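Long-range contacts in HP1028 (Helicobacter pylori, PDB 4INN), which adopts the lipocalin fold and probably binds or transports a small ligand within its beta-barrel, although the natural ligand is not established: residues F45-S50 and N115-K120; S73-D78 and S90-V95; L134-S139 and F150-L155. The protein carries 1 engineered substitution. All coordinates share one frame; numbering follows the deposited sequence.

Interaction 1 of 3, residues F45-S50 and N115-K120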
ATOM      1  N   PHE A  45       1.586  13.198  -3.592  1.00 24.90           N
ATOM      2  CA  PHE A  45       0.498  14.084  -3.195  1.00 23.22           C
ATOM      3  C   PHE A  45       0.884  14.813  -1.931  1.00 23.20           C
ATOM      4  O   PHE A  45       1.117  14.171  -0.910  1.00 21.96           O
ATOM      5  CB  PHE A  45      -0.776  13.298  -2.924  1.00 24.19           C
ATOM      6  CG  PHE A  45      -1.935  14.156  -2.482  1.00 23.39           C
ATOM      7  CD1 PHE A  45      -2.468  15.108  -3.336  1.00 23.35           C
ATOM      8  CD2 PHE A  45      -2.497  13.995  -1.222  1.00 24.01           C
ATOM      9  CE1 PHE A  45      -3.527  15.899  -2.940  1.00 24.61           C
ATOM     10  CE2 PHE A  45      -3.555  14.776  -0.812  1.00 24.96           C
ATOM     11  CZ  PHE A  45      -4.078  15.735  -1.673  1.00 25.67           C
ATOM     12  N   LEU A  46       0.924  16.153  -2.012  1.00 23.77           N
ATOM     13  CA  LEU A  46       1.410  17.042  -0.946  1.00 23.65           C
ATOM     14  C   LEU A  46       2.782  16.624  -0.398  1.00 25.44           C
ATOM     15  O   LEU A  46       3.708  16.427  -1.181  1.00 23.50           O
ATOM     16  CB  LEU A  46       0.342  17.202   0.139  1.00 24.02           C
ATOM     17  CG  LEU A  46      -0.565  18.450   0.053  1.00 24.10           C
ATOM     18  CD1 LEU A  46      -0.838  18.908  -1.371  1.00 22.79           C
ATOM     19  CD2 LEU A  46      -1.874  18.205   0.815  1.00 24.35           C
ATOM     20  N   TYR A  47       2.899  16.475   0.921  1.00 28.90           N
ATOM     21  CA  TYR A  47       4.146  16.073   1.576  1.00 33.87           C
ATOM     22  C   TYR A  47       4.328  14.551   1.567  1.00 32.94           C
ATOM     23  O   TYR A  47       5.300  14.040   2.138  1.00 32.68           O
ATOM     24  CB  TYR A  47       4.222  16.623   3.029  1.00 38.62           C
ATOM     25  CG  TYR A  47       2.909  16.505   3.755  1.00 42.61           C
ATOM     26  CD1 TYR A  47       2.530  15.303   4.347  1.00 44.39           C
ATOM     27  CD2 TYR A  47       2.021  17.577   3.802  1.00 42.66           C
ATOM     28  CE1 TYR A  47       1.308  15.175   4.971  1.00 44.09           C
ATOM     29  CE2 TYR A  47       0.795  17.453   4.421  1.00 43.75           C
ATOM     30  CZ  TYR A  47       0.446  16.246   4.998  1.00 42.87           C
ATOM     31  OH  TYR A  47      -0.763  16.113   5.615  1.00 39.17           O
HETATM   32  N   MSE A  48       3.425  13.835   0.895  1.00 31.70           N
HETATM   33  CA  MSE A  48       3.505  12.375   0.800  1.00 30.58           C
HETATM   34  C   MSE A  48       4.162  12.045  -0.501  1.00 27.98           C
HETATM   35  O   MSE A  48       3.588  12.234  -1.575  1.00 27.12           O
HETATM   36  CB  MSE A  48       2.127  11.734   0.928  1.00 32.05           C
HETATM   37  CG  MSE A  48       1.361  12.316   2.131  1.00 37.07           C
HETATM   38 SE   MSE A  48      -0.575  11.926   2.080  1.00 39.29          SE
HETATM   39  CE  MSE A  48      -0.229  10.028   1.638  1.00 38.38           C
ATOM     40  N   LYS A  49       5.378  11.537  -0.409  1.00 27.79           N
ATOM     41  CA  LYS A  49       6.198  11.191  -1.580  1.00 27.34           C
ATOM     42  C   LYS A  49       5.797   9.910  -2.260  1.00 22.77           C
ATOM     43  O   LYS A  49       5.394   8.948  -1.636  1.00 21.76           O
ATOM     44  CB  LYS A  49       7.665  11.013  -1.172  1.00 31.59           C
ATOM     45  CG  LYS A  49       8.348  12.284  -0.683  1.00 34.98           C
ATOM     46  CD  LYS A  49       9.866  12.126  -0.661  1.00 38.34           C
ATOM     47  CE  LYS A  49      10.344  11.336   0.553  1.00 40.01           C
ATOM     48  NZ  LYS A  49      11.839  11.198   0.543  1.00 42.09           N
ATOM     49  N   SER A  50       5.964   9.906  -3.560  1.00 21.19           N
ATOM     50  CA  SER A  50       5.926   8.686  -4.347  1.00 20.34           C
ATOM     51  C   SER A  50       6.729   7.585  -3.636  1.00 19.12           C
ATOM     52  O   SER A  50       7.856   7.811  -3.177  1.00 18.73           O
ATOM     53  CB  SER A  50       6.509   8.952  -5.737  1.00 19.34           C
ATOM     54  OG  SER A  50       6.100   7.937  -6.637  1.00 19.85           O
ATOM     55  N   ASN A 115      -1.709   5.690   7.396  1.00 24.50           N
ATOM     56  CA  ASN A 115      -0.841   6.655   6.711  1.00 25.50           C
ATOM     57  C   ASN A 115       0.250   7.241   7.620  1.00 25.42           C
ATOM     58  O   ASN A 115      -0.039   8.009   8.522  1.00 25.97           O
ATOM     59  CB  ASN A 115      -1.691   7.776   6.160  1.00 26.08           C
ATOM     60  CG  ASN A 115      -0.878   8.798   5.415  1.00 26.85           C
ATOM     61  OD1 ASN A 115       0.131   8.471   4.818  1.00 30.41           O
ATOM     62  ND2 ASN A 115      -1.320  10.038   5.436  1.00 27.78           N
ATOM     63  N   PHE A 116       1.501   6.885   7.351  1.00 25.47           N
ATOM     64  CA  PHE A 116       2.652   7.221   8.203  1.00 25.73           C
ATOM     65  C   PHE A 116       2.895   8.717   8.306  1.00 29.07           C
ATOM     66  O   PHE A 116       3.359   9.194   9.337  1.00 28.44           O
ATOM     67  CB  PHE A 116       3.920   6.540   7.656  1.00 25.27           C
ATOM     68  CG  PHE A 116       3.973   5.084   7.947  1.00 24.10           C
ATOM     69  CD1 PHE A 116       4.614   4.614   9.085  1.00 23.33           C
ATOM     70  CD2 PHE A 116       3.346   4.164   7.108  1.00 24.31           C
ATOM     71  CE1 PHE A 116       4.649   3.253   9.365  1.00 23.02           C
ATOM     72  CE2 PHE A 116       3.375   2.796   7.400  1.00 23.19           C
ATOM     73  CZ  PHE A 116       4.017   2.347   8.535  1.00 22.26           C
ATOM     74  N   TYR A 117       2.561   9.452   7.237  1.00 34.46           N
ATOM     75  CA  TYR A 117       2.722  10.916   7.192  1.00 35.39           C
ATOM     76  C   TYR A 117       1.757  11.702   8.061  1.00 35.94           C
ATOM     77  O   TYR A 117       1.930  12.899   8.209  1.00 41.44           O
ATOM     78  CB  TYR A 117       2.606  11.436   5.763  1.00 36.42           C
ATOM     79  CG  TYR A 117       3.655  10.885   4.837  1.00 37.36           C
ATOM     80  CD1 TYR A 117       4.901  11.504   4.714  1.00 37.45           C
ATOM     81  CD2 TYR A 117       3.407   9.741   4.089  1.00 38.40           C
ATOM     82  CE1 TYR A 117       5.879  10.997   3.872  1.00 38.39           C
ATOM     83  CE2 TYR A 117       4.375   9.230   3.235  1.00 41.51           C
ATOM     84  CZ  TYR A 117       5.609   9.863   3.130  1.00 40.50           C
ATOM     85  OH  TYR A 117       6.574   9.339   2.281  1.00 45.39           O
ATOM     86  N   ASP A 118       0.748  11.067   8.647  1.00 36.93           N
ATOM     87  CA  ASP A 118      -0.187  11.809   9.513  1.00 34.63           C
ATOM     88  C   ASP A 118      -0.797  11.021  10.668  1.00 32.05           C
ATOM     89  O   ASP A 118      -1.420  11.605  11.567  1.00 32.05           O
ATOM     90  CB  ASP A 118      -1.266  12.477   8.649  1.00 37.75           C
ATOM     91  CG  ASP A 118      -2.331  11.494   8.121  1.00 42.17           C
ATOM     92  OD1 ASP A 118      -3.436  11.975   7.793  1.00 48.85           O
ATOM     93  OD2 ASP A 118      -2.101  10.263   8.034  1.00 41.67           O
ATOM     94  N   GLY A 119      -0.606   9.703  10.665  1.00 30.47           N
ATOM     95  CA  GLY A 119      -1.034   8.856  11.780  1.00 29.64           C
ATOM     96  C   GLY A 119      -2.475   8.406  11.722  1.00 28.71           C
ATOM     97  O   GLY A 119      -2.977   7.753  12.665  1.00 30.48           O
ATOM     98  N   LYS A 120      -3.141   8.726  10.616  1.00 29.24           N
ATOM     99  CA  LYS A 120      -4.559   8.414  10.428  1.00 31.24           C
ATOM    100  C   LYS A 120      -4.777   7.205   9.535  1.00 29.11           C
ATOM    101  O   LYS A 120      -3.952   6.900   8.672  1.00 29.04           O
ATOM    102  CB  LYS A 120      -5.296   9.616   9.837  1.00 35.79           C
ATOM    103  CG  LYS A 120      -5.529  10.764  10.806  1.00 40.15           C
ATOM    104  CD  LYS A 120      -5.992  11.982  10.026  1.00 47.64           C
ATOM    105  CE  LYS A 120      -6.189  13.204  10.917  1.00 52.54           C
ATOM    106  NZ  LYS A 120      -6.095  14.461  10.116  1.00 52.83           N
TER

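Interaction 2 of 3, residues S73-D78 and S90-V95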
ATOM      1  N   SER A  73      15.492   7.302  -0.417  1.00 51.49           N
ATOM      2  CA  SER A  73      15.792   7.760   0.938  1.00 48.96           C
ATOM      3  C   SER A  73      15.578   6.670   1.989  1.00 50.82           C
ATOM      4  O   SER A  73      14.947   5.639   1.731  1.00 50.98           O
ATOM      5  CB  SER A  73      15.025   9.032   1.290  1.00 48.12           C
ATOM      6  OG  SER A  73      13.641   8.893   1.079  1.00 51.14           O
ATOM      7  N   LYS A  74      16.154   6.900   3.162  1.00 52.16           N
ATOM      8  CA  LYS A  74      16.179   5.905   4.216  1.00 54.62           C
ATOM      9  C   LYS A  74      14.812   5.818   4.889  1.00 50.41           C
ATOM     10  O   LYS A  74      14.107   6.820   5.031  1.00 46.11           O
ATOM     11  CB  LYS A  74      17.282   6.209   5.254  1.00 60.95           C
ATOM     12  CG  LYS A  74      16.998   5.578   6.613  1.00 72.32           C
ATOM     13  CD  LYS A  74      18.212   5.159   7.434  1.00 80.24           C
ATOM     14  CE  LYS A  74      17.766   4.280   8.612  1.00 78.45           C
ATOM     15  NZ  LYS A  74      18.864   3.420   9.125  1.00 78.70           N
ATOM     16  N   ALA A  75      14.460   4.598   5.281  1.00 45.10           N
ATOM     17  CA  ALA A  75      13.285   4.316   6.063  1.00 43.33           C
ATOM     18  C   ALA A  75      13.349   5.020   7.415  1.00 42.72           C
ATOM     19  O   ALA A  75      14.369   5.006   8.093  1.00 42.97           O
ATOM     20  CB  ALA A  75      13.173   2.818   6.282  1.00 45.21           C
ATOM     21  N   LYS A  76      12.225   5.577   7.825  1.00 40.23           N
ATOM     22  CA  LYS A  76      12.153   6.346   9.050  1.00 41.05           C
ATOM     23  C   LYS A  76      11.205   5.644  10.016  1.00 36.77           C
ATOM     24  O   LYS A  76      10.638   4.619   9.691  1.00 38.54           O
ATOM     25  CB  LYS A  76      11.725   7.802   8.758  1.00 42.11           C
ATOM     26  CG  LYS A  76      11.321   8.072   7.316  1.00 44.10           C
ATOM     27  CD  LYS A  76      10.585   9.385   7.139  1.00 48.55           C
ATOM     28  CE  LYS A  76       9.093   9.300   7.487  1.00 51.81           C
ATOM     29  NZ  LYS A  76       8.336  10.558   7.165  1.00 52.32           N
ATOM     30  N   LYS A  77      11.053   6.194  11.210  1.00 34.63           N
ATOM     31  CA  LYS A  77      10.230   5.574  12.233  1.00 33.43           C
ATOM     32  C   LYS A  77       8.801   6.075  12.180  1.00 29.35           C
ATOM     33  O   LYS A  77       8.524   7.164  11.683  1.00 26.50           O
ATOM     34  CB  LYS A  77      10.812   5.870  13.607  1.00 37.92           C
ATOM     35  CG  LYS A  77      12.189   5.256  13.849  1.00 40.79           C
ATOM     36  CD  LYS A  77      12.584   5.416  15.318  1.00 44.76           C
ATOM     37  CE  LYS A  77      13.817   4.594  15.686  1.00 47.00           C
ATOM     38  NZ  LYS A  77      13.756   4.127  17.099  1.00 47.35           N
ATOM     39  N   ASP A  78       7.897   5.281  12.725  1.00 26.93           N
ATOM     40  CA  ASP A  78       6.489   5.625  12.736  1.00 26.86           C
ATOM     41  C   ASP A  78       6.119   6.567  13.905  1.00 27.69           C
ATOM     42  O   ASP A  78       5.365   6.218  14.804  1.00 26.87           O
ATOM     43  CB  ASP A  78       5.669   4.345  12.800  1.00 24.77           C
ATOM     44  CG  ASP A  78       4.203   4.585  12.515  1.00 23.35           C
ATOM     45  OD1 ASP A  78       3.821   5.671  12.023  1.00 21.63           O
ATOM     46  OD2 ASP A  78       3.442   3.663  12.789  1.00 22.83           O
ATOM     47  N   SER A  90       9.534   0.688  11.702  1.00 29.81           N
ATOM     48  CA  SER A  90       9.896   1.332  10.456  1.00 30.73           C
ATOM     49  C   SER A  90       8.642   1.644   9.641  1.00 30.65           C
ATOM     50  O   SER A  90       7.579   1.066   9.865  1.00 31.42           O
ATOM     51  CB  SER A  90      10.805   0.385   9.660  1.00 30.41           C
ATOM     52  OG  SER A  90      11.229   0.945   8.438  1.00 29.75           O
ATOM     53  N   ASP A  91       8.755   2.566   8.701  1.00 29.99           N
ATOM     54  CA  ASP A  91       7.687   2.739   7.724  1.00 31.22           C
ATOM     55  C   ASP A  91       7.853   1.833   6.496  1.00 29.62           C
ATOM     56  O   ASP A  91       7.053   1.885   5.583  1.00 32.21           O
ATOM     57  CB  ASP A  91       7.556   4.197   7.304  1.00 33.50           C
ATOM     58  CG  ASP A  91       8.729   4.702   6.497  1.00 36.94           C
ATOM     59  OD1 ASP A  91       9.853   4.145   6.583  1.00 40.34           O
ATOM     60  OD2 ASP A  91       8.521   5.717   5.786  1.00 42.72           O
ATOM     61  N   LYS A  92       8.873   0.988   6.500  1.00 27.14           N
ATOM     62  CA  LYS A  92       9.148   0.088   5.414  1.00 25.78           C
ATOM     63  C   LYS A  92       9.162  -1.337   5.917  1.00 22.45           C
ATOM     64  O   LYS A  92       9.672  -1.603   6.978  1.00 22.74           O
ATOM     65  CB  LYS A  92      10.496   0.457   4.792  1.00 28.04           C
ATOM     66  CG  LYS A  92      10.477   1.815   4.058  1.00 31.12           C
ATOM     67  CD  LYS A  92       9.220   2.019   3.185  1.00 31.15           C
ATOM     68  CE  LYS A  92       9.289   3.257   2.306  1.00 31.88           C
ATOM     69  NZ  LYS A  92       8.656   4.446   2.928  1.00 32.37           N
ATOM     70  N   GLY A  93       8.562  -2.247   5.163  1.00 20.91           N
ATOM     71  CA  GLY A  93       8.512  -3.669   5.544  1.00 20.06           C
ATOM     72  C   GLY A  93       7.326  -3.936   6.435  1.00 19.53           C
ATOM     73  O   GLY A  93       7.158  -5.028   6.925  1.00 21.20           O
ATOM     74  N   VAL A  94       6.480  -2.930   6.611  1.00 18.32           N
ATOM     75  CA  VAL A  94       5.369  -2.976   7.514  1.00 16.85           C
ATOM     76  C   VAL A  94       4.059  -2.764   6.748  1.00 16.61           C
ATOM     77  O   VAL A  94       3.954  -1.904   5.868  1.00 16.26           O
ATOM     78  CB  VAL A  94       5.535  -1.895   8.589  1.00 16.72           C
ATOM     79  CG1 VAL A  94       4.257  -1.690   9.405  1.00 16.37           C
ATOM     80  CG2 VAL A  94       6.705  -2.260   9.497  1.00 16.99           C
ATOM     81  N   VAL A  95       3.057  -3.546   7.134  1.00 15.86           N
ATOM     82  CA  VAL A  95       1.744  -3.506   6.562  1.00 15.49           C
ATOM     83  C   VAL A  95       1.031  -2.235   6.919  1.00 15.81           C
ATOM     84  O   VAL A  95       0.770  -1.971   8.089  1.00 16.48           O
ATOM     85  CB  VAL A  95       0.903  -4.669   7.069  1.00 15.01           C
ATOM     86  CG1 VAL A  95      -0.553  -4.478   6.688  1.00 14.93           C
ATOM     87  CG2 VAL A  95       1.452  -5.978   6.529  1.00 15.17           C
TER

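Interaction 3 of 3, residues L134-S139 and F150-L155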
ATOM      1  N   LEU A 134      -3.519   0.776 -10.856  1.00 18.75           N
ATOM      2  CA  LEU A 134      -4.599   0.866  -9.904  1.00 18.06           C
ATOM      3  C   LEU A 134      -5.135   2.267  -9.873  1.00 18.47           C
ATOM      4  O   LEU A 134      -4.385   3.234  -9.987  1.00 17.41           O
ATOM      5  CB  LEU A 134      -4.147   0.493  -8.495  1.00 17.82           C
ATOM      6  CG  LEU A 134      -3.390  -0.807  -8.258  1.00 17.70           C
ATOM      7  CD1 LEU A 134      -3.174  -0.961  -6.752  1.00 18.15           C
ATOM      8  CD2 LEU A 134      -4.079  -2.048  -8.802  1.00 18.04           C
ATOM      9  N   GLU A 135      -6.449   2.357  -9.741  1.00 20.46           N
ATOM     10  CA  GLU A 135      -7.115   3.568  -9.315  1.00 23.86           C
ATOM     11  C   GLU A 135      -7.426   3.361  -7.846  1.00 21.63           C
ATOM     12  O   GLU A 135      -8.308   2.588  -7.512  1.00 23.31           O
ATOM     13  CB  GLU A 135      -8.390   3.805 -10.100  1.00 28.85           C
ATOM     14  CG  GLU A 135      -8.181   3.731 -11.594  1.00 35.38           C
ATOM     15  CD  GLU A 135      -9.249   4.492 -12.344  1.00 46.25           C
ATOM     16  OE1 GLU A 135     -10.447   4.089 -12.315  1.00 50.83           O
ATOM     17  OE2 GLU A 135      -8.879   5.523 -12.948  1.00 57.25           O
ATOM     18  N   PHE A 136      -6.690   4.059  -6.985  1.00 18.81           N
ATOM     19  CA  PHE A 136      -6.660   3.778  -5.561  1.00 17.77           C
ATOM     20  C   PHE A 136      -7.397   4.890  -4.826  1.00 17.37           C
ATOM     21  O   PHE A 136      -6.933   6.045  -4.814  1.00 17.58           O
ATOM     22  CB  PHE A 136      -5.200   3.706  -5.124  1.00 17.21           C
ATOM     23  CG  PHE A 136      -5.006   3.493  -3.669  1.00 17.34           C
ATOM     24  CD1 PHE A 136      -4.759   2.234  -3.178  1.00 17.37           C
ATOM     25  CD2 PHE A 136      -5.029   4.567  -2.780  1.00 18.11           C
ATOM     26  CE1 PHE A 136      -4.569   2.028  -1.831  1.00 17.11           C
ATOM     27  CE2 PHE A 136      -4.835   4.362  -1.422  1.00 18.11           C
ATOM     28  CZ  PHE A 136      -4.606   3.093  -0.955  1.00 17.63           C
ATOM     29  N   THR A 137      -8.540   4.555  -4.242  1.00 16.50           N
ATOM     30  CA  THR A 137      -9.433   5.552  -3.679  1.00 17.23           C
ATOM     31  C   THR A 137      -9.339   5.565  -2.181  1.00 17.29           C
ATOM     32  O   THR A 137      -9.736   4.622  -1.527  1.00 17.22           O
ATOM     33  CB  THR A 137     -10.920   5.317  -4.064  1.00 18.15           C
ATOM     34  OG1 THR A 137     -11.096   5.400  -5.493  1.00 17.59           O
ATOM     35  CG2 THR A 137     -11.851   6.371  -3.354  1.00 18.39           C
ATOM     36  N   SER A 138      -8.855   6.674  -1.647  1.00 19.18           N
ATOM     37  CA  SER A 138      -8.642   6.848  -0.210  1.00 21.27           C
ATOM     38  C   SER A 138      -9.643   7.844   0.427  1.00 21.40           C
ATOM     39  O   SER A 138      -9.787   8.973  -0.042  1.00 21.77           O
ATOM     40  CB  SER A 138      -7.229   7.358  -0.022  1.00 22.80           C
ATOM     41  OG  SER A 138      -6.720   6.895   1.202  1.00 27.82           O
ATOM     42  N   SER A 139     -10.299   7.445   1.509  1.00 22.03           N
ATOM     43  CA  SER A 139     -11.478   8.161   2.013  1.00 23.37           C
ATOM     44  C   SER A 139     -11.695   8.105   3.533  1.00 25.10           C
ATOM     45  O   SER A 139     -11.009   7.381   4.250  1.00 22.91           O
ATOM     46  CB  SER A 139     -12.719   7.557   1.374  1.00 23.53           C
ATOM     47  OG  SER A 139     -12.998   6.291   1.964  1.00 23.41           O
ATOM     48  N   PHE A 150      -6.349   8.164  -6.681  1.00 20.52           N
ATOM     49  CA  PHE A 150      -4.988   8.360  -7.176  1.00 18.78           C
ATOM     50  C   PHE A 150      -4.665   7.266  -8.165  1.00 18.38           C
ATOM     51  O   PHE A 150      -5.303   6.200  -8.169  1.00 17.91           O
ATOM     52  CB  PHE A 150      -4.032   8.246  -6.005  1.00 19.17           C
ATOM     53  CG  PHE A 150      -4.224   9.303  -4.925  1.00 19.36           C
ATOM     54  CD1 PHE A 150      -3.601  10.513  -5.018  1.00 19.32           C
ATOM     55  CD2 PHE A 150      -4.983   9.031  -3.785  1.00 20.05           C
ATOM     56  CE1 PHE A 150      -3.738  11.454  -4.023  1.00 19.72           C
ATOM     57  CE2 PHE A 150      -5.147   9.963  -2.797  1.00 19.91           C
ATOM     58  CZ  PHE A 150      -4.526  11.190  -2.913  1.00 19.96           C
ATOM     59  N   THR A 151      -3.664   7.458  -9.000  1.00 18.78           N
ATOM     60  CA  THR A 151      -3.275   6.322  -9.817  1.00 20.51           C
ATOM     61  C   THR A 151      -1.864   5.786  -9.528  1.00 20.36           C
ATOM     62  O   THR A 151      -0.885   6.506  -9.551  1.00 24.11           O
ATOM     63  CB  THR A 151      -3.690   6.438 -11.308  1.00 21.00           C
ATOM     64  OG1 THR A 151      -2.607   6.041 -12.150  1.00 22.33           O
ATOM     65  CG2 THR A 151      -4.155   7.795 -11.655  1.00 21.35           C
ATOM     66  N   TRP A 152      -1.814   4.493  -9.230  1.00 19.69           N
ATOM     67  CA  TRP A 152      -0.607   3.780  -8.829  1.00 19.00           C
ATOM     68  C   TRP A 152      -0.180   2.886  -9.997  1.00 19.85           C
ATOM     69  O   TRP A 152      -0.947   1.999 -10.379  1.00 18.65           O
ATOM     70  CB  TRP A 152      -0.926   2.901  -7.617  1.00 17.91           C
ATOM     71  CG  TRP A 152      -1.139   3.662  -6.357  1.00 17.05           C
ATOM     72  CD1 TRP A 152      -1.434   4.972  -6.243  1.00 17.07           C
ATOM     73  CD2 TRP A 152      -1.088   3.148  -5.030  1.00 16.81           C
ATOM     74  NE1 TRP A 152      -1.541   5.331  -4.933  1.00 17.00           N
ATOM     75  CE2 TRP A 152      -1.342   4.226  -4.159  1.00 16.80           C
ATOM     76  CE3 TRP A 152      -0.823   1.884  -4.488  1.00 17.28           C
ATOM     77  CZ2 TRP A 152      -1.351   4.095  -2.771  1.00 16.79           C
ATOM     78  CZ3 TRP A 152      -0.831   1.740  -3.102  1.00 17.50           C
ATOM     79  CH2 TRP A 152      -1.091   2.850  -2.254  1.00 17.35           C
ATOM     80  N   LYS A 153       1.000   3.141 -10.573  1.00 20.47           N
ATOM     81  CA  LYS A 153       1.449   2.398 -11.731  1.00 22.54           C
ATOM     82  C   LYS A 153       1.954   1.039 -11.321  1.00 20.98           C
ATOM     83  O   LYS A 153       2.731   0.924 -10.387  1.00 20.36           O
ATOM     84  CB  LYS A 153       2.610   3.097 -12.459  1.00 27.46           C
ATOM     85  CG  LYS A 153       2.213   4.048 -13.581  1.00 32.06           C
ATOM     86  CD  LYS A 153       2.498   5.508 -13.210  1.00 36.04           C
ATOM     87  CE  LYS A 153       3.967   5.881 -13.432  1.00 40.05           C
ATOM     88  NZ  LYS A 153       4.698   6.383 -12.213  1.00 42.08           N
ATOM     89  N   ARG A 154       1.561   0.012 -12.067  1.00 19.83           N
ATOM     90  CA  ARG A 154       2.142  -1.292 -11.903  1.00 18.65           C
ATOM     91  C   ARG A 154       3.525  -1.361 -12.517  1.00 17.97           C
ATOM     92  O   ARG A 154       3.731  -0.901 -13.624  1.00 18.76           O
ATOM     93  CB  ARG A 154       1.275  -2.358 -12.538  1.00 18.97           C
ATOM     94  CG  ARG A 154       1.586  -3.687 -11.899  1.00 19.72           C
ATOM     95  CD  ARG A 154       1.045  -4.812 -12.694  1.00 20.87           C
ATOM     96  NE  ARG A 154       1.599  -6.063 -12.208  1.00 21.07           N
ATOM     97  CZ  ARG A 154       1.087  -6.794 -11.238  1.00 20.69           C
ATOM     98  NH1 ARG A 154      -0.003  -6.402 -10.588  1.00 21.89           N
ATOM     99  NH2 ARG A 154       1.687  -7.917 -10.906  1.00 19.86           N
ATOM    100  N   LEU A 155       4.475  -1.949 -11.805  1.00 17.68           N
ATOM    101  CA  LEU A 155       5.792  -2.196 -12.359  1.00 18.13           C
ATOM    102  C   LEU A 155       5.879  -3.588 -12.957  1.00 18.13           C
ATOM    103  O   LEU A 155       5.308  -4.548 -12.441  1.00 19.01           O
ATOM    104  CB  LEU A 155       6.841  -2.084 -11.279  1.00 19.41           C
ATOM    105  CG  LEU A 155       7.431  -0.709 -11.044  1.00 20.37           C
ATOM    106  CD1 LEU A 155       6.409   0.377 -10.985  1.00 19.53           C
ATOM    107  CD2 LEU A 155       8.253  -0.788  -9.764  1.00 21.94           C
TER

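Interaction 1 of 3, residues F45-S50 and N115-K120
Asn115 meets Met48, a selenomethionine here, from the opposite direction: its amide oxygen OD1 lies 3.6 Å from the Met48 methyl CE, while ND2 is 3.9 Å from the selenium SE. With CG anti to the backbone N (chi1 -179°), the amide lies against this end of Met48, and its OD1 also meets the Tyr117 ring at the edge, in the ring plane. Its backbone O braces its own turn, accepting from both Asp118 N and Gly119 N.

Tyr117 touches Tyr47, Met48 and Lys49. One face of its ring is overlaid by Met48, whose CA stands 3.9 Å from the ring centroid and only 6° off the normal, a CH-pi contact; Met48 CG continues this cover, 3.8 Å from Tyr117 CG. Tyr47 slides past in the opposite sense, its CE1 4.0 Å from Tyr117 CB. At the far end of the phenol, Lys49 CB approaches OH, but the lysine then leads away and its NZ pairs with Asp71.

Asp118 helps close the turn. Its OD2 accepts a hydrogen bond from Lys120 N at 3.2 Å, from well above the carboxylate plane, an Asx turn, and a weak one from Asn115 ND2, which should help orient that amide. OD1 bonds to Tyr122 OH, a residue of the ligand pocket.

No hydrogen bond joins the two segments. Residues 45-50, beginning with a type II' turn, rest on the hairpin loop between strands 107-115 and 120-128. With the Met48 side chain about 4 Å from a bound polyethylene glycol, probably acquired during crystallisation, these loops flank the ligand pocket of a lipocalin-type barrel.

Interaction 2 of 3, residues S73-D78 and S90-V95
Two hydrogen bonds join Lys76 to Asp91 and use both the backbone and the side chain of the aspartate. Asp91 N donates to Lys76 O at 3.0 Å, nearly along the C=O axis, and Asp91 OD1 accepts from Lys76 N at 3.0 Å, met from above the carboxylate plane. The second bond depends on Asp91 CG lying between its own N and carbonyl carbon (chi1 68°), which brings the carboxylate nearer residues 73-78.

Within residues 90-95, Asp91 OD2 forms a salt bridge with Lys92 NZ at 3.1 Å, which should help hold the carboxylate in place for Lys76 N; the same lysine nitrogen also pairs with Asp69.

Both segments belong to the long connection between strands 61-69 and 95-104 of the barrel, folded back on itself so that Lys77 and Ser90 make a single beta bridge. Ser90 OG accepts from Lys92 N at 3.1 Å, an ST turn that bends the chain.

Van der Waals contact centres on Ala75, whose CB sits 3.6 Å from Lys92 CG and 3.5 Å from Ser90 OG. Lys76 crosses the carboxylate, CG and CE both 4.0 Å from Asp91 OD2, but its NZ stays 5.0 Å away.

Interaction 3 of 3, residues L134-S139 and F150-L155
Leu134 pairs with Trp152 through two backbone hydrogen bonds, Leu134 N to Trp152 O at 2.9 Å and Trp152 N to Leu134 O at 3.0 Å. Their side chains share one face of the sheet, where the two CB atoms touch at 4.1 Å. Leu134 also packs against Tyr40 and Phe55, so this face looks into the barrel.

Glu135 stands on the opposite face with Thr151, as a non-hydrogen-bonded pair exposed to solvent. Here the strands are joined by weaker CA-H...O contacts, one from Glu135 CA to Phe150 O and one from Thr151 CA to Leu134 O.

Phe136 returns to the inner face and forms a hydrogen-bonded pair with Phe150, its N donating to Phe150 O at 2.8 Å while Phe150 N donates back to Phe136 O from above the carbonyl plane. Registered in this way, strands 134-139 and 147-154 are the arms of an antiparallel beta hairpin and the last two strands of the eight-stranded lipocalin barrel. The N-to-C directions of the short segments make 140°, well off exactly antiparallel, a twist consistent with a closed barrel.

Phe136 CG, anti to the backbone N (chi1 177°), carries the ring diagonally across to the Trp152 indole: the phenyl and the six-membered ring stack face to face, centroids 4.0 Å apart and planes at 10°. Trp152 CZ2 sits over the centre of the phenyl, whereas Phe136 CB lies over the five-membered ring in a CH-pi contact, 3.9 Å from its centroid. Beyond the stack, Phe136 leans on Val124 and Val126.

Ser138 approaches the edge of the Phe150 ring, its CB 4.3 Å from Phe150 CE2. Both line the ligand pocket, the Ser138 side chain about 3 Å from a bound polyethylene glycol, probably from the crystallisation liquor.

The three contacts show how a barrel divides its chemistry between wall and loops. Interaction 3 is partly buried in the wall, its Glu135 and Thr151 outside and its aromatic stack inside, on a regular backbone ladder. Interactions 1 and 2 lie at the surface and join loops, the first by packing on a tyrosine ring without a cross-segment hydrogen bond, the second largely by polar bonds to an aspartate. Along the chain, interaction 2 is nested inside the loop closed by interaction 1, and the two touch through Lys49 with Ser73 and Phe116 with Asp78 and Asp91. Phe45 meets Phe150 edge-to-face, linking interactions 1 and 3, both contributors to the ligand pocket; interactions 2 and 3 do not touch.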